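Local structure of RidA family protein (Psychrobacter sp. MES7-P7E, 6L8P) at residues Pro32-Val35 with Gly36-Gln40; Leu54-Pro58 with Glu59-Leu63; Glu76-Lys79 with Ala80-Ala84; Thr100-Ser103 with Asp104-Val107. The protein probably hydrolyses reactive enamine and imine intermediates of amino acid metabolism to stable keto acids, releasing ammonia, as in other RidA deaminases. The protein carries 1 engineered substitution. All blocks are in the same frame, centred on the assembly; numbering follows the deposited sequence.

Interaction 1. Residues Pro32-Val35 with Gly36-Gln40; sequences PAAV and GTYSQ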
loop_
_atom_site.group_PDB
_atom_site.type_symbol
_atom_site.label_atom_id
_atom_site.label_comp_id
_atom_site.label_asym_id
_atom_site.label_seq_id
_atom_site.Cartn_x
_atom_site.Cartn_y
_atom_site.Cartn_z
ATOM N N PRO A 32 -1.632 -0.249 20.546
ATOM C CA PRO A 32 -2.829 0.609 20.665
ATOM C C PRO A 32 -4.087 -0.073 20.140
ATOM O O PRO A 32 -4.078 -0.784 19.118
ATOM C CB PRO A 32 -2.480 1.838 19.809
ATOM C CG PRO A 32 -0.933 1.871 19.787
ATOM C CD PRO A 32 -0.560 0.394 19.759
ATOM N N ALA A 33 -5.201 0.198 20.804
ATOM C CA ALA A 33 -6.479 -0.212 20.241
ATOM C C ALA A 33 -6.707 0.478 18.911
ATOM O O ALA A 33 -6.255 1.599 18.694
ATOM C CB ALA A 33 -7.618 0.163 21.199
ATOM N N ALA A 34 -7.421 -0.196 18.006
ATOM C CA ALA A 34 -7.718 0.438 16.721
ATOM C C ALA A 34 -8.489 1.738 16.935
ATOM O O ALA A 34 -9.390 1.787 17.773
ATOM C CB ALA A 34 -8.530 -0.530 15.865
ATOM N N VAL A 35 -8.163 2.781 16.162
ATOM C CA VAL A 35 -8.881 4.051 16.231
ATOM C C VAL A 35 -9.935 4.142 15.143
ATOM O O VAL A 35 -10.515 5.208 14.922
ATOM C CB VAL A 35 -7.941 5.264 16.181
ATOM C CG1 VAL A 35 -6.948 5.181 17.362
ATOM C CG2 VAL A 35 -7.146 5.316 14.887
ATOM N N GLY A 36 -10.209 3.043 14.485
ATOM C CA GLY A 36 -11.239 2.988 13.467
ATOM C C GLY A 36 -11.705 1.548 13.334
ATOM O O GLY A 36 -11.451 0.708 14.199
ATOM N N THR A 37 -12.399 1.260 12.228
ATOM C CA THR A 37 -13.079 -0.016 12.057
ATOM C C THR A 37 -12.103 -0.988 11.409
ATOM O O THR A 37 -12.140 -1.234 10.200
ATOM C CB THR A 37 -14.340 0.173 11.211
ATOM O OG1 THR A 37 -15.077 1.277 11.752
ATOM C CG2 THR A 37 -15.176 -1.081 11.241
ATOM N N TYR A 38 -11.205 -1.539 12.240
ATOM C CA TYR A 38 -10.170 -2.461 11.765
ATOM C C TYR A 38 -9.617 -3.256 12.945
ATOM O O TYR A 38 -9.817 -2.889 14.112
ATOM C CB TYR A 38 -9.011 -1.724 11.035
ATOM C CG TYR A 38 -8.240 -0.705 11.838
ATOM C CD1 TYR A 38 -8.641 0.619 11.864
ATOM C CD2 TYR A 38 -7.103 -1.067 12.529
ATOM C CE1 TYR A 38 -7.953 1.568 12.592
ATOM C CE2 TYR A 38 -6.374 -0.127 13.243
ATOM C CZ TYR A 38 -6.818 1.184 13.284
ATOM O OH TYR A 38 -6.115 2.119 14.024
ATOM N N SER A 39 -8.953 -4.373 12.621
ATOM C CA SER A 39 -8.211 -5.172 13.584
ATOM C C SER A 39 -6.746 -4.802 13.506
ATOM O O SER A 39 -6.245 -4.358 12.461
ATOM C CB SER A 39 -8.353 -6.657 13.295
ATOM O OG SER A 39 -9.725 -7.041 13.484
ATOM N N GLN A 40 -6.026 -5.076 14.611
ATOM C CA GLN A 40 -4.604 -4.761 14.624
ATOM C C GLN A 40 -3.836 -5.507 13.531
ATOM O O GLN A 40 -2.935 -4.926 12.912
ATOM C CB GLN A 40 -3.994 -5.084 15.998
ATOM C CG GLN A 40 -4.418 -4.093 17.074
ATOM C CD GLN A 40 -3.983 -4.583 18.458
ATOM O OE1 GLN A 40 -3.697 -5.772 18.624
ATOM N NE2 GLN A 40 -3.865 -3.672 19.413
#
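Gln40 and Pro32 face each other across the open end of a loop that joins strands 23-26 and 41-44, and the amide of Gln40 closes it: NE2 donates to Pro32 O at 2.9 Å. The acceptor lies close to the plane of the amide, yet the nitrogen stands above the carbonyl plane of Pro32, 60° out of it. The other end of the same amide is satisfied, since OE1 accepts from Thr28 N; glutamine suits this place because one flat group can accept at one end and donate at the other.

Farther round the loop Tyr38 turns its ring back toward the 32-35 arm. Its CG lies between the backbone N and the carbonyl carbon (chi1 60°), which brings one ring face against Ala34 and the hydroxyl to Val35 N. Val35 N donates to Tyr38 OH at 3.0 Å, nearly straight (166°), while Ala34 CB sits over that face as a CH-pi contact, 3.5 Å from the centroid. Around the bend Thr37 centres an inverse gamma turn, Tyr38 N bonding weakly to Gly36 O. Thr37 OG1 and Ser39 OG bond to Asn109 O and Tyr120 O of the second subunit. A malonate near the Tyr38 side chain, probably from the crystallisation liquor, may mark a pocket. The chemistry implies a loop held by bonds between side chains and backbone, within it and to the neighbouring subunit.

Interaction 2. Residues Leu54-Pro58 with Glu59-Leu63; sequences LGFDP and ETMEL. Engineered in segment 59-63: Glu59 (natural residue Asp).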
loop_
_atom_site.group_PDB
_atom_site.type_symbol
_atom_site.label_atom_id
_atom_site.label_comp_id
_atom_site.label_asym_id
_atom_site.label_seq_id
_atom_site.Cartn_x
_atom_site.Cartn_y
_atom_site.Cartn_z
ATOM N N LEU A 54 0.374 4.163 14.363
ATOM C CA LEU A 54 0.761 5.530 14.671
ATOM C C LEU A 54 1.474 5.542 16.019
ATOM O O LEU A 54 1.486 4.537 16.748
ATOM C CB LEU A 54 -0.492 6.430 14.712
ATOM C CG LEU A 54 -1.274 6.504 13.391
ATOM C CD1 LEU A 54 -2.763 6.987 13.684
ATOM C CD2 LEU A 54 -0.647 7.482 12.493
ATOM N N GLY A 55 2.081 6.690 16.344
ATOM C CA GLY A 55 2.948 6.749 17.514
ATOM C C GLY A 55 2.211 6.923 18.840
ATOM O O GLY A 55 2.615 7.752 19.657
ATOM N N PHE A 56 1.143 6.165 19.052
ATOM C CA PHE A 56 0.391 6.231 20.307
ATOM C C PHE A 56 1.073 5.425 21.399
ATOM O O PHE A 56 1.500 4.286 21.188
ATOM C CB PHE A 56 -1.001 5.614 20.135
ATOM C CG PHE A 56 -1.900 6.342 19.198
ATOM C CD1 PHE A 56 -2.375 7.611 19.481
ATOM C CD2 PHE A 56 -2.363 5.670 18.092
ATOM C CE1 PHE A 56 -3.264 8.264 18.565
ATOM C CE2 PHE A 56 -3.252 6.277 17.173
ATOM C CZ PHE A 56 -3.689 7.589 17.417
ATOM N N ASP A 57 1.081 5.966 22.611
ATOM C CA ASP A 57 1.253 5.117 23.792
ATOM C C ASP A 57 0.058 4.162 23.893
ATOM O O ASP A 57 -1.095 4.626 23.805
ATOM C CB ASP A 57 1.332 6.069 24.989
ATOM C CG ASP A 57 1.427 5.366 26.344
ATOM O OD1 ASP A 57 0.710 4.386 26.641
ATOM O OD2 ASP A 57 2.137 5.948 27.194
ATOM N N PRO A 58 0.259 2.843 23.958
ATOM C CA PRO A 58 -0.890 1.938 23.858
ATOM C C PRO A 58 -1.825 1.995 25.053
ATOM O O PRO A 58 -2.956 1.511 24.943
ATOM C CB PRO A 58 -0.253 0.544 23.711
ATOM C CG PRO A 58 1.150 0.724 24.212
ATOM C CD PRO A 58 1.554 2.110 23.919
ATOM N N GLU A 59 -1.388 2.535 26.182
ATOM C CA GLU A 59 -2.311 2.626 27.316
ATOM C C GLU A 59 -3.094 3.922 27.302
ATOM O O GLU A 59 -4.304 3.936 27.573
ATOM C CB GLU A 59 -1.528 2.516 28.623
ATOM C CG GLU A 59 -0.945 1.130 28.832
ATOM C CD GLU A 59 -1.857 0.252 29.666
ATOM O OE1 GLU A 59 -2.575 0.795 30.540
ATOM O OE2 GLU A 59 -1.872 -0.980 29.443
ATOM N N THR A 60 -2.433 5.013 26.976
ATOM C CA THR A 60 -3.092 6.306 27.079
ATOM C C THR A 60 -3.747 6.739 25.787
ATOM O O THR A 60 -4.568 7.674 25.802
ATOM C CB THR A 60 -2.120 7.413 27.493
ATOM O OG1 THR A 60 -1.207 7.685 26.400
ATOM C CG2 THR A 60 -1.347 7.048 28.778
ATOM N N MET A 61 -3.370 6.095 24.664
ATOM C CA MET A 61 -3.802 6.497 23.315
ATOM C C MET A 61 -3.456 7.940 22.988
ATOM O O MET A 61 -4.108 8.556 22.140
ATOM C CB MET A 61 -5.303 6.237 23.091
ATOM C CG MET A 61 -5.672 4.741 23.239
ATOM S SD MET A 61 -4.779 3.761 21.956
ATOM C CE MET A 61 -5.387 4.496 20.418
ATOM N N GLU A 62 -2.394 8.484 23.589
ATOM C CA GLU A 62 -1.891 9.801 23.236
ATOM C C GLU A 62 -0.646 9.635 22.380
ATOM O O GLU A 62 0.200 8.789 22.667
ATOM C CB GLU A 62 -1.554 10.627 24.481
ATOM C CG GLU A 62 -2.791 10.827 25.355
ATOM C CD GLU A 62 -2.470 11.468 26.692
ATOM O OE1 GLU A 62 -3.297 11.315 27.610
ATOM O OE2 GLU A 62 -1.402 12.111 26.833
ATOM N N LEU A 63 -0.535 10.462 21.349
ATOM C CA LEU A 63 0.682 10.483 20.533
ATOM C C LEU A 63 1.884 10.967 21.327
ATOM O O LEU A 63 1.801 11.932 22.097
ATOM C CB LEU A 63 0.486 11.410 19.335
ATOM C CG LEU A 63 -0.514 10.926 18.297
ATOM C CD1 LEU A 63 -0.864 12.088 17.387
ATOM C CD2 LEU A 63 0.124 9.769 17.509
HETATM O O HOH W 1 1.072 8.977 27.107
#
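Asp57 meets Glu59 and Thr60 through one carboxylate oxygen, which gathers two backbone donors. Asp57 OD1 accepts from Glu59 N at 2.8 Å, nearly along its C-O direction, and from Thr60 N at 3.2 Å, from above the carboxylate plane. With chi1 at 176° the carboxylate swings out away from its own N and over the turn. Glu59 is an engineered residue, but only its backbone N serves this bond.

Two bonds between backbone groups close the turn: Met61 N to Asp57 O at 2.8 Å, and Asp57 N to Glu62 O at 3.0 Å. Thr60 OG1 accepts from Glu62 N in an ST turn, and a water joins that hydroxyl to Asp57 OD2.

Apolar contacts lie on the flank. The Phe56 ring is held between Met61 CE over one face, 4.1 Å from the centroid, and Leu63 CD2 over the opposite face. Met61 bends at chi2 and chi3, which returns its flexible end to the ring and places SD obliquely to it in a Met-aromatic contact. Pro32 adds cover from the preceding loop.

With a single bridge pairing Phe56 and Leu63, this is a tight hairpin-like turn, its bend held by an aspartate side chain, between strand 47-54 and helix 67-84.

Interaction 3. Residues Glu76-Lys79 with Ala80-Ala84; sequences ENIK and AICEA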
loop_
_atom_site.group_PDB
_atom_site.type_symbol
_atom_site.label_atom_id
_atom_site.label_comp_id
_atom_site.label_asym_id
_atom_site.label_seq_id
_atom_site.Cartn_x
_atom_site.Cartn_y
_atom_site.Cartn_z
ATOM N N GLU A 76 7.711 0.115 18.526
ATOM C CA GLU A 76 7.300 -0.700 19.678
ATOM C C GLU A 76 5.917 -1.317 19.456
ATOM O O GLU A 76 5.666 -2.493 19.799
ATOM C CB GLU A 76 7.305 0.160 20.948
ATOM C CG GLU A 76 8.720 0.632 21.337
ATOM C CD GLU A 76 9.692 -0.554 21.482
ATOM O OE1 GLU A 76 9.307 -1.564 22.118
ATOM O OE2 GLU A 76 10.832 -0.489 20.955
ATOM N N ASN A 77 5.000 -0.526 18.875
ATOM C CA ASN A 77 3.653 -1.012 18.583
ATOM C C ASN A 77 3.658 -2.153 17.559
ATOM O O ASN A 77 2.989 -3.186 17.733
ATOM C CB ASN A 77 2.795 0.170 18.112
ATOM C CG ASN A 77 2.583 1.216 19.215
ATOM O OD1 ASN A 77 2.825 0.927 20.384
ATOM N ND2 ASN A 77 2.136 2.439 18.833
ATOM N N ILE A 78 4.445 -1.996 16.490
ATOM C CA ILE A 78 4.556 -3.060 15.503
ATOM C C ILE A 78 5.165 -4.302 16.121
ATOM O O ILE A 78 4.670 -5.404 15.895
ATOM C CB ILE A 78 5.361 -2.573 14.284
ATOM C CG1 ILE A 78 4.562 -1.480 13.551
ATOM C CG2 ILE A 78 5.648 -3.742 13.330
ATOM C CD1 ILE A 78 5.379 -0.819 12.414
ATOM N N LYS A 79 6.241 -4.130 16.895
ATOM C CA LYS A 79 6.906 -5.271 17.536
ATOM C C LYS A 79 5.924 -6.049 18.410
ATOM O O LYS A 79 5.881 -7.294 18.364
ATOM C CB LYS A 79 8.100 -4.766 18.346
ATOM C CG LYS A 79 8.977 -5.854 18.930
ATOM C CD LYS A 79 10.334 -5.222 19.242
ATOM C CE LYS A 79 10.862 -5.647 20.583
ATOM N NZ LYS A 79 10.465 -7.047 20.814
ATOM N N ALA A 80 5.094 -5.328 19.182
ATOM C CA ALA A 80 4.124 -6.022 20.024
ATOM C C ALA A 80 3.178 -6.886 19.191
ATOM O O ALA A 80 2.829 -8.014 19.589
ATOM C CB ALA A 80 3.329 -5.013 20.860
ATOM N N ILE A 81 2.720 -6.356 18.042
ATOM C CA ILE A 81 1.808 -7.125 17.214
ATOM C C ILE A 81 2.527 -8.297 16.555
ATOM O O ILE A 81 1.954 -9.385 16.422
ATOM C CB ILE A 81 1.144 -6.201 16.181
ATOM C CG1 ILE A 81 0.315 -5.183 16.937
ATOM C CG2 ILE A 81 0.270 -7.020 15.247
ATOM C CD1 ILE A 81 -0.137 -3.988 16.095
ATOM N N CYS A 82 3.776 -8.096 16.137
ATOM C CA CYS A 82 4.564 -9.195 15.589
ATOM C C CYS A 82 4.617 -10.337 16.580
ATOM O O CYS A 82 4.391 -11.495 16.216
ATOM C CB CYS A 82 5.999 -8.760 15.273
ATOM S SG CYS A 82 6.177 -7.625 13.854
ATOM N N GLU A 83 4.899 -10.008 17.840
ATOM C CA GLU A 83 5.025 -11.045 18.865
ATOM C C GLU A 83 3.695 -11.724 19.125
ATOM O O GLU A 83 3.643 -12.948 19.297
ATOM C CB GLU A 83 5.593 -10.436 20.138
ATOM C CG GLU A 83 7.019 -9.970 19.945
ATOM C CD GLU A 83 7.522 -9.155 21.119
ATOM O OE1 GLU A 83 6.690 -8.741 21.954
ATOM O OE2 GLU A 83 8.750 -8.939 21.209
ATOM N N ALA A 84 2.600 -10.957 19.140
ATOM C CA ALA A 84 1.285 -11.564 19.285
ATOM C C ALA A 84 0.970 -12.503 18.132
ATOM O O ALA A 84 0.194 -13.447 18.291
ATOM C CB ALA A 84 0.228 -10.459 19.403
#
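Residues Glu76-Lys79 and Ala80-Ala84 run on as consecutive turns of one alpha-helix, linked by four i to i+4 bonds. Ala80 N donates to Glu76 O at 3.0 Å and Ile81 N to Asn77 O at 3.2 Å. Cys82 N reaches Ile78 O at 2.8 Å and Glu83 N reaches Lys79 O at 2.9 Å.

The helix is amphipathic and lies against the mixed sheet, as in the RidA family fold. Ile78 and Cys82 turn to strands 47-54 and 137-144, where Ile78 CG2 packs against Cys82 SG at 4.0 Å; branched and small apolar groups fit this buried side. Ile81 sets CG1 beside Asn77 O at 3.4 Å and also packs on Gln53.

On the outer side Lys79 and Glu83 form an i to i+4 salt bridge, NZ to OE2 at 2.6 Å. The Lys79 chain bends at chi3 and chi4, which carries its ammonium across to the extended Glu83 chain. Such long, flexible charged chains suit a helix face turned outward, where the paired charges probably steady each other. Asn77 is buried but satisfied: its OD1 accepts from Gln73 NE2, and its ND2 donates to Phe56 O and, weakly, to Leu54 O.

Interaction 4. Residues Thr100-Ser103 with Asp104-Val107; sequences TDLS and DFAV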
loop_
_atom_site.group_PDB
_atom_site.type_symbol
_atom_site.label_atom_id
_atom_site.label_comp_id
_atom_site.label_asym_id
_atom_site.label_seq_id
_atom_site.Cartn_x
_atom_site.Cartn_y
_atom_site.Cartn_z
ATOM N N THR A 100 4.301 12.975 7.402
ATOM C CA THR A 100 3.752 14.276 7.022
ATOM C C THR A 100 4.844 15.277 6.638
ATOM O O THR A 100 4.524 16.360 6.107
ATOM C CB THR A 100 2.857 14.842 8.137
ATOM O OG1 THR A 100 3.560 14.778 9.382
ATOM C CG2 THR A 100 1.559 14.036 8.286
ATOM N N ASP A 101 6.121 14.945 6.851
ATOM C CA ASP A 101 7.211 15.858 6.474
ATOM C C ASP A 101 8.437 15.045 6.092
ATOM O O ASP A 101 9.033 14.407 6.958
ATOM C CB ASP A 101 7.543 16.779 7.650
ATOM C CG ASP A 101 8.490 17.898 7.261
ATOM O OD1 ASP A 101 9.057 17.867 6.134
ATOM O OD2 ASP A 101 8.645 18.839 8.091
ATOM N N LEU A 102 8.808 15.052 4.806
ATOM C CA LEU A 102 9.988 14.280 4.407
ATOM C C LEU A 102 11.284 14.859 4.959
ATOM O O LEU A 102 12.320 14.194 4.842
ATOM C CB LEU A 102 10.048 14.165 2.866
ATOM C CG LEU A 102 9.358 12.897 2.363
ATOM C CD1 LEU A 102 9.082 13.030 0.850
ATOM C CD2 LEU A 102 10.151 11.632 2.643
ATOM N N SER A 103 11.251 16.046 5.575
ATOM C CA SER A 103 12.397 16.485 6.367
ATOM C C SER A 103 12.749 15.482 7.451
ATOM O O SER A 103 13.882 15.488 7.932
ATOM C CB SER A 103 12.115 17.845 7.023
ATOM O OG SER A 103 11.876 18.807 6.009
ATOM N N ASP A 104 11.804 14.636 7.873
ATOM C CA ASP A 104 12.079 13.601 8.865
ATOM C C ASP A 104 12.718 12.328 8.282
ATOM O O ASP A 104 12.977 11.392 9.042
ATOM C CB ASP A 104 10.783 13.239 9.594
ATOM C CG ASP A 104 10.214 14.414 10.380
ATOM O OD1 ASP A 104 11.006 15.140 11.030
ATOM O OD2 ASP A 104 8.972 14.618 10.403
ATOM N N PHE A 105 13.022 12.302 6.984
ATOM C CA PHE A 105 13.511 11.089 6.316
ATOM C C PHE A 105 14.817 10.589 6.936
ATOM O O PHE A 105 14.960 9.389 7.212
ATOM C CB PHE A 105 13.665 11.384 4.818
ATOM C CG PHE A 105 13.893 10.158 3.921
ATOM C CD1 PHE A 105 12.880 9.237 3.704
ATOM C CD2 PHE A 105 15.102 9.985 3.258
ATOM C CE1 PHE A 105 13.064 8.117 2.851
ATOM C CE2 PHE A 105 15.308 8.862 2.406
ATOM C CZ PHE A 105 14.287 7.941 2.206
ATOM N N ALA A 106 15.760 11.493 7.214
ATOM C CA ALA A 106 17.026 11.033 7.783
ATOM C C ALA A 106 16.801 10.368 9.129
ATOM O O ALA A 106 17.299 9.261 9.376
ATOM C CB ALA A 106 18.008 12.207 7.906
ATOM N N VAL A 107 15.991 10.994 10.002
ATOM C CA VAL A 107 15.773 10.380 11.298
ATOM C C VAL A 107 14.953 9.092 11.161
ATOM O O VAL A 107 15.195 8.127 11.892
ATOM C CB VAL A 107 15.116 11.399 12.246
ATOM C CG1 VAL A 107 14.726 10.744 13.560
ATOM C CG2 VAL A 107 16.085 12.533 12.498
HETATM O O HOH W 2 6.930 13.241 9.173
HETATM O O HOH W 3 15.314 13.934 9.698
HETATM O O HOH W 4 15.954 14.233 6.040
#
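An Asx turn at Asp101 leads the chain from strand 92-99 into helix 105-115. Its OD1 accepts from Ser103 N at 2.9 Å, approached from above the carboxylate plane, because CG points away from the residue's own N (chi1 -170°) and the carboxylate lies beside the following peptides. A short acceptor such as aspartate suits this place, reaching a backbone N-H two residues ahead. Asp104 N donates to Asp101 O at 2.9 Å, and Phe105 N to Leu102 O at 2.9 Å; these successive i to i+3 bonds wind the chain into the helix.

Asp104 swings its own carboxylate back to the same region, where a water accepts from Asp101 N and probably donates to Asp104 OD2. The two carboxylates stay apart, with Asp101 OD2 and Asp104 OD2 4.8 Å from each other. Each has its own donor, Ser103 N for Asp101 OD1 and the water for Asp104 OD2, which would probably ease the like charges.

Ser103 O is satisfied by two waters, one bound to Val107 N at 3.0 Å and the other to Ala106 N. These bridges extend the bonding pattern where the direct distances are too long.

Leu102 and Phe105 run side by side, with Leu102 CD2 3.8 Å from Phe105 CD1. Leu102 packs on Leu131 and Phe105 on Pro132, both residues of the third subunit. A malonate near the Phe105 side chain probably comes from the crystallisation liquor, though its place may mark a pocket between subunits. Taken together, this is an Asx turn at the start of a helix, with an apolar pair at the subunit interface of the RidA trimer.

Following the chain from the N terminus, the four contacts come in series; none nests in or crosses another. Interaction 1 closes the loop between strands 23-26 and 41-44, and interaction 2 the turn that leads from strand 47-54 towards helix 67-84. These two touch, Met61 CE lying 3.5 Å from Val35 CG1. Interaction 3, near the end of that helix, meets both: Asn77 ND2 packs on Pro32 CG and bonds to Phe56 O and, weakly, to Leu54 O, so that one residue ties two loops to the helix. Interaction 4 stands apart, about 23 Å from interaction 3 between centres, and starts helix 105-115. Interactions 1 and 4 face different neighbouring subunits.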